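Local structure of lumazine protein (Photobacterium kishitanii, 3A35) at residues T107-I111 with T171-G175; I140-H145 with I157-L163. The protein carries a lumazine or flavin chromophore and probably acts as an antenna protein of luminous bacteria, shifting luciferase emission to shorter wavelength. All coordinates share one frame; numbering follows the deposited sequence.

Contact 1 (T107-I111 with T171-G175)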
loop_
_atom_site.group_PDB
_atom_site.type_symbol
_atom_site.label_atom_id
_atom_site.label_comp_id
_atom_site.label_asym_id
_atom_site.label_seq_id
_atom_site.Cartn_x
_atom_site.Cartn_y
_atom_site.Cartn_z
ATOM N N THR A 107 9.349 -8.425 -0.835
ATOM C CA THR A 107 10.112 -7.879 -1.942
ATOM C C THR A 107 9.668 -8.567 -3.205
ATOM O O THR A 107 9.558 -9.818 -3.234
ATOM C CB THR A 107 11.611 -8.167 -1.702
ATOM O OG1 THR A 107 11.980 -7.492 -0.502
ATOM C CG2 THR A 107 12.479 -7.599 -2.797
ATOM N N VAL A 108 9.468 -7.834 -4.240
ATOM C CA VAL A 108 9.027 -8.356 -5.576
ATOM C C VAL A 108 10.186 -9.249 -6.100
ATOM O O VAL A 108 11.315 -8.790 -6.299
ATOM C CB VAL A 108 8.721 -7.252 -6.498
ATOM C CG1 VAL A 108 8.450 -7.744 -7.919
ATOM C CG2 VAL A 108 7.519 -6.449 -5.972
ATOM N N ASP A 109 9.835 -10.498 -6.411
ATOM C CA ASP A 109 10.802 -11.466 -6.989
ATOM C C ASP A 109 10.791 -11.285 -8.518
ATOM O O ASP A 109 11.830 -11.524 -9.203
ATOM C CB ASP A 109 10.359 -12.891 -6.671
ATOM C CG ASP A 109 11.171 -13.973 -7.466
ATOM O OD1 ASP A 109 12.280 -14.291 -6.997
ATOM O OD2 ASP A 109 10.748 -14.447 -8.558
ATOM N N ASN A 110 9.656 -11.029 -9.153
ATOM C CA ASN A 110 9.479 -11.055 -10.583
ATOM C C ASN A 110 8.140 -10.366 -10.923
ATOM O O ASN A 110 7.128 -10.437 -10.102
ATOM C CB ASN A 110 9.454 -12.564 -11.020
ATOM C CG ASN A 110 9.226 -12.771 -12.477
ATOM O OD1 ASN A 110 8.558 -13.760 -12.925
ATOM N ND2 ASN A 110 9.825 -11.869 -13.276
ATOM N N ILE A 111 8.068 -9.749 -12.090
ATOM C CA ILE A 111 6.815 -9.233 -12.653
ATOM C C ILE A 111 6.768 -9.719 -14.091
ATOM O O ILE A 111 7.775 -9.651 -14.841
ATOM C CB ILE A 111 6.886 -7.676 -12.800
ATOM C CG1 ILE A 111 7.274 -7.074 -11.468
ATOM C CG2 ILE A 111 5.606 -7.087 -13.409
ATOM C CD1 ILE A 111 6.161 -7.299 -10.529
ATOM N N THR A 171 4.638 0.405 -11.033
ATOM C CA THR A 171 6.040 0.948 -10.796
ATOM C C THR A 171 6.921 -0.237 -10.211
ATOM O O THR A 171 8.157 -0.112 -10.129
ATOM C CB THR A 171 6.040 2.105 -9.736
ATOM O OG1 THR A 171 5.685 1.586 -8.428
ATOM C CG2 THR A 171 5.127 3.194 -10.147
ATOM N N LEU A 172 6.318 -1.355 -9.790
ATOM C CA LEU A 172 7.035 -2.400 -9.148
ATOM C C LEU A 172 7.968 -3.006 -10.211
ATOM O O LEU A 172 7.601 -3.111 -11.364
ATOM C CB LEU A 172 6.061 -3.478 -8.583
ATOM C CG LEU A 172 5.177 -2.907 -7.426
ATOM C CD1 LEU A 172 4.314 -4.128 -7.102
ATOM C CD2 LEU A 172 5.969 -2.458 -6.252
ATOM N N GLU A 173 9.154 -3.404 -9.739
ATOM C CA GLU A 173 10.103 -4.232 -10.557
ATOM C C GLU A 173 10.703 -5.247 -9.624
ATOM O O GLU A 173 10.532 -5.180 -8.378
ATOM C CB GLU A 173 11.197 -3.388 -11.241
ATOM C CG GLU A 173 11.804 -2.383 -10.373
ATOM C CD GLU A 173 12.839 -1.591 -11.186
ATOM O OE1 GLU A 173 13.911 -2.169 -11.528
ATOM O OE2 GLU A 173 12.542 -0.437 -11.513
ATOM N N LYS A 174 11.520 -6.208 -10.132
ATOM C CA LYS A 174 12.244 -7.054 -9.286
ATOM C C LYS A 174 13.024 -6.232 -8.227
ATOM O O LYS A 174 13.728 -5.279 -8.618
ATOM C CB LYS A 174 13.302 -7.898 -10.111
ATOM C CG LYS A 174 14.073 -8.942 -9.276
ATOM C CD LYS A 174 15.152 -9.806 -10.064
ATOM C CE LYS A 174 14.833 -11.326 -10.071
ATOM N NZ LYS A 174 14.760 -11.965 -8.653
ATOM N N GLY A 175 13.019 -6.657 -6.978
ATOM C CA GLY A 175 13.646 -5.952 -5.907
ATOM C C GLY A 175 12.864 -4.820 -5.228
ATOM O O GLY A 175 13.343 -4.290 -4.230
#
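Leu172 meets two residues of strand 104-114 at once: its CD1 lies 4.1 Å from Val108 CG2, the two side chains crossing at about a right angle, while its CB and carbonyl oxygen face the CG1-CD1 arm of Ile111. Val178 of strand 177-182 touches both Leu172 and Val108, joining this apolar patch to the barrel wall. The CB of Glu173 points away from strand 104-114, and the residue takes part through its backbone; its carbonyl oxygen sits 3.3 Å from both CB and CG1 of Val108. Lys174 runs its chain past the carbonyl of Asp109; bends at chi3 (-118°) and chi4 keep it wrapped round Asp109 O, with CE almost as near as NZ, which makes a weak hydrogen bond of 3.0 Å. The same NZ forms a long salt bridge with Asp109 OD1, 3.8 Å away, the two side chains lying side by side and pointing the same way. Gly175 donates its N-H to Val108 O at 2.8 Å, nearly straight (164°) and in the carbonyl plane, and its CA packs on Thr107 CG2. Asp109 belongs to a classic beta bulge with Asn110, both facing Tyr121. The Gly175 bond, together with the backbone bond of Val108 to Ser176, thus holds the chain as it enters strand 177-182, whereas the lysine, with its weak bond and long ion pair, probably adds only a modest electrostatic pull at the surface.

Contact 2 (I140-H145 with I157-L163); sequences INGVSH and INYPKNL
The rings of His145 and Tyr159 form an edge-to-face pair, the tyrosine edge directed at the imidazole face with centroids 5.2 Å apart and planes inclined at 61°. Tyr159 CE1 also approaches His145 CB at 3.6 Å, so the phenol packs along the root of the histidine as well as its ring. With CG anti to the backbone N (chi1 -165°), the imidazole reaches to the backbone of strand 154-160, where CE1 comes to 3.1 Å from Asn158 O; NE2 is near that oxygen too, but at an angle too poor for a hydrogen bond. Ile157 CG2 touches the imidazole, whose ND1 is hydrogen-bonded just outside the two segments, and lies over one face of the tyrosine ring, offset toward its rim. Tyr159 CE1 also meets Val143 CG1 at 3.7 Å, and Val143 CG1 and Leu163 CD1 pass each other 4.0 Å apart. The phenol oxygen ends against Ile140, 3.4 Å from CG1, the side chains crossing at about a right angle; the Ile140 and Ile157 side chains meet tip to tip. A water held 2.7 Å from Tyr159 OH donates to Val143 O, giving the buried hydroxyl a polar link to the other strand. A type I' turn from Ile140 to Val143 joins strands 137-140 and 143-151, the latter pairing with 154-160 in the hairpin. Strand 117-123 supplies Ile122 against Ile140 and Ile157, strand 177-182 packs Val178 and Val180 on Ile140, and a type I turn from Pro160 to Leu163 leads toward helix 163-166.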
loop_
_atom_site.group_PDB
_atom_site.type_symbol
_atom_site.label_atom_id
_atom_site.label_comp_id
_atom_site.label_asym_id
_atom_site.label_seq_id
_atom_site.Cartn_x
_atom_site.Cartn_y
_atom_site.Cartn_z
ATOM N N ILE A 140 -1.358 -5.777 -0.808
ATOM C CA ILE A 140 0.021 -5.410 -1.258
ATOM C C ILE A 140 -0.098 -3.891 -1.544
ATOM O O ILE A 140 -0.836 -3.457 -2.441
ATOM C CB ILE A 140 0.437 -6.116 -2.566
ATOM C CG1 ILE A 140 0.458 -7.657 -2.321
ATOM C CG2 ILE A 140 1.775 -5.534 -2.995
ATOM C CD1 ILE A 140 1.417 -8.080 -1.295
ATOM N N ASN A 141 0.646 -3.094 -0.745
ATOM C CA ASN A 141 0.505 -1.655 -0.856
ATOM C C ASN A 141 -0.923 -1.098 -0.876
ATOM O O ASN A 141 -1.200 -0.086 -1.528
ATOM C CB ASN A 141 1.286 -1.090 -2.057
ATOM C CG ASN A 141 2.780 -1.167 -1.999
ATOM O OD1 ASN A 141 3.394 -0.857 -3.142
ATOM N ND2 ASN A 141 3.367 -1.374 -0.912
ATOM N N GLY A 142 -1.780 -1.815 -0.123
ATOM C CA GLY A 142 -3.142 -1.314 -0.042
ATOM C C GLY A 142 -4.066 -1.836 -1.119
ATOM O O GLY A 142 -5.266 -1.468 -1.134
ATOM N N VAL A 143 -3.573 -2.654 -2.062
ATOM C CA VAL A 143 -4.475 -3.312 -3.050
ATOM C C VAL A 143 -4.767 -4.712 -2.519
ATOM O O VAL A 143 -3.908 -5.526 -2.255
ATOM C CB VAL A 143 -3.693 -3.432 -4.332
ATOM C CG1 VAL A 143 -4.559 -4.206 -5.397
ATOM C CG2 VAL A 143 -3.317 -2.041 -4.907
ATOM N N SER A 144 -6.070 -4.878 -2.256
ATOM C CA SER A 144 -6.551 -6.210 -1.803
ATOM C C SER A 144 -6.947 -7.158 -3.013
ATOM O O SER A 144 -7.666 -6.694 -3.922
ATOM C CB SER A 144 -7.715 -6.043 -0.844
ATOM O OG SER A 144 -8.125 -7.387 -0.430
ATOM N N HIS A 145 -6.389 -8.379 -3.057
ATOM C CA HIS A 145 -6.709 -9.267 -4.193
ATOM C C HIS A 145 -6.427 -10.665 -3.681
ATOM O O HIS A 145 -5.588 -10.880 -2.782
ATOM C CB HIS A 145 -5.807 -8.964 -5.379
ATOM C CG HIS A 145 -6.258 -9.552 -6.676
ATOM N ND1 HIS A 145 -6.012 -10.863 -7.024
ATOM C CD2 HIS A 145 -6.993 -9.004 -7.669
ATOM C CE1 HIS A 145 -6.538 -11.076 -8.231
ATOM N NE2 HIS A 145 -7.127 -9.970 -8.639
ATOM N N ILE A 157 0.382 -13.279 -7.329
ATOM C CA ILE A 157 -0.844 -12.568 -7.454
ATOM C C ILE A 157 -1.048 -12.130 -8.877
ATOM O O ILE A 157 -0.183 -11.576 -9.512
ATOM C CB ILE A 157 -0.893 -11.305 -6.550
ATOM C CG1 ILE A 157 -0.643 -11.760 -5.120
ATOM C CG2 ILE A 157 -2.372 -10.712 -6.586
ATOM C CD1 ILE A 157 0.032 -10.776 -4.304
ATOM N N ASN A 158 -2.236 -12.452 -9.432
ATOM C CA ASN A 158 -2.444 -12.223 -10.843
ATOM C C ASN A 158 -3.515 -11.126 -10.936
ATOM O O ASN A 158 -4.739 -11.362 -10.730
ATOM C CB ASN A 158 -2.925 -13.566 -11.456
ATOM C CG ASN A 158 -3.204 -13.443 -12.888
ATOM O OD1 ASN A 158 -3.290 -12.397 -13.441
ATOM N ND2 ASN A 158 -3.357 -14.622 -13.537
ATOM N N TYR A 159 -3.015 -9.909 -11.132
ATOM C CA TYR A 159 -3.860 -8.727 -11.159
ATOM C C TYR A 159 -4.390 -8.422 -12.564
ATOM O O TYR A 159 -3.645 -8.650 -13.513
ATOM C CB TYR A 159 -3.060 -7.496 -10.716
ATOM C CG TYR A 159 -2.567 -7.519 -9.272
ATOM C CD1 TYR A 159 -3.485 -7.255 -8.199
ATOM C CD2 TYR A 159 -1.254 -7.780 -9.019
ATOM C CE1 TYR A 159 -3.020 -7.241 -6.888
ATOM C CE2 TYR A 159 -0.725 -7.740 -7.699
ATOM C CZ TYR A 159 -1.645 -7.503 -6.676
ATOM O OH TYR A 159 -1.041 -7.562 -5.403
ATOM N N PRO A 160 -5.559 -7.807 -12.675
ATOM C CA PRO A 160 -5.934 -7.292 -13.990
ATOM C C PRO A 160 -4.956 -6.162 -14.312
ATOM O O PRO A 160 -4.683 -5.316 -13.449
ATOM C CB PRO A 160 -7.309 -6.692 -13.763
ATOM C CG PRO A 160 -7.584 -6.609 -12.218
ATOM C CD PRO A 160 -6.498 -7.417 -11.571
ATOM N N LYS A 161 -4.499 -6.063 -15.580
ATOM C CA LYS A 161 -3.442 -5.078 -15.953
ATOM C C LYS A 161 -3.844 -3.597 -15.711
ATOM O O LYS A 161 -2.980 -2.779 -15.508
ATOM C CB LYS A 161 -2.872 -5.284 -17.408
ATOM C CG LYS A 161 -2.025 -4.059 -17.907
ATOM C CD LYS A 161 -0.887 -4.328 -18.857
ATOM C CE LYS A 161 0.449 -4.677 -18.125
ATOM N NZ LYS A 161 1.095 -3.614 -17.254
ATOM N N ASN A 162 -5.118 -3.255 -15.678
ATOM C CA ASN A 162 -5.429 -1.857 -15.498
ATOM C C ASN A 162 -5.130 -1.350 -14.095
ATOM O O ASN A 162 -5.170 -0.179 -13.912
ATOM C CB ASN A 162 -6.922 -1.649 -15.708
ATOM C CG ASN A 162 -7.672 -2.799 -15.214
ATOM O OD1 ASN A 162 -7.913 -2.869 -14.023
ATOM N ND2 ASN A 162 -7.978 -3.806 -16.119
ATOM N N LEU A 163 -4.941 -2.253 -13.128
ATOM C CA LEU A 163 -4.369 -1.807 -11.829
ATOM C C LEU A 163 -2.893 -1.392 -11.947
ATOM O O LEU A 163 -2.300 -0.813 -10.988
ATOM C CB LEU A 163 -4.501 -2.904 -10.765
ATOM C CG LEU A 163 -5.912 -3.250 -10.319
ATOM C CD1 LEU A 163 -5.668 -4.355 -9.274
ATOM C CD2 LEU A 163 -6.611 -2.090 -9.704
HETATM O O HOH W 1 -2.995 -7.791 -3.574
#

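Both contacts reach the same six-stranded antiparallel barrel, in the predicted second lumazine-binding repeat, with centres about 13 Å apart and nearest atoms about 4 Å apart. Contact 2 is nested in sequence inside the loop that contact 1 closes. Contact 1 is a surface contact that ties the loop before strand 177-182 to strand 104-114, relying on a direct backbone bond, with a long, weak ion pair beside it. Contact 2 is partly buried and depends on aromatic and aliphatic packing between the splayed ends of the hairpin strands, with a water as its polar link. Val178 unites them, touching Val108 and Leu172 in the first and Ile140 in the second.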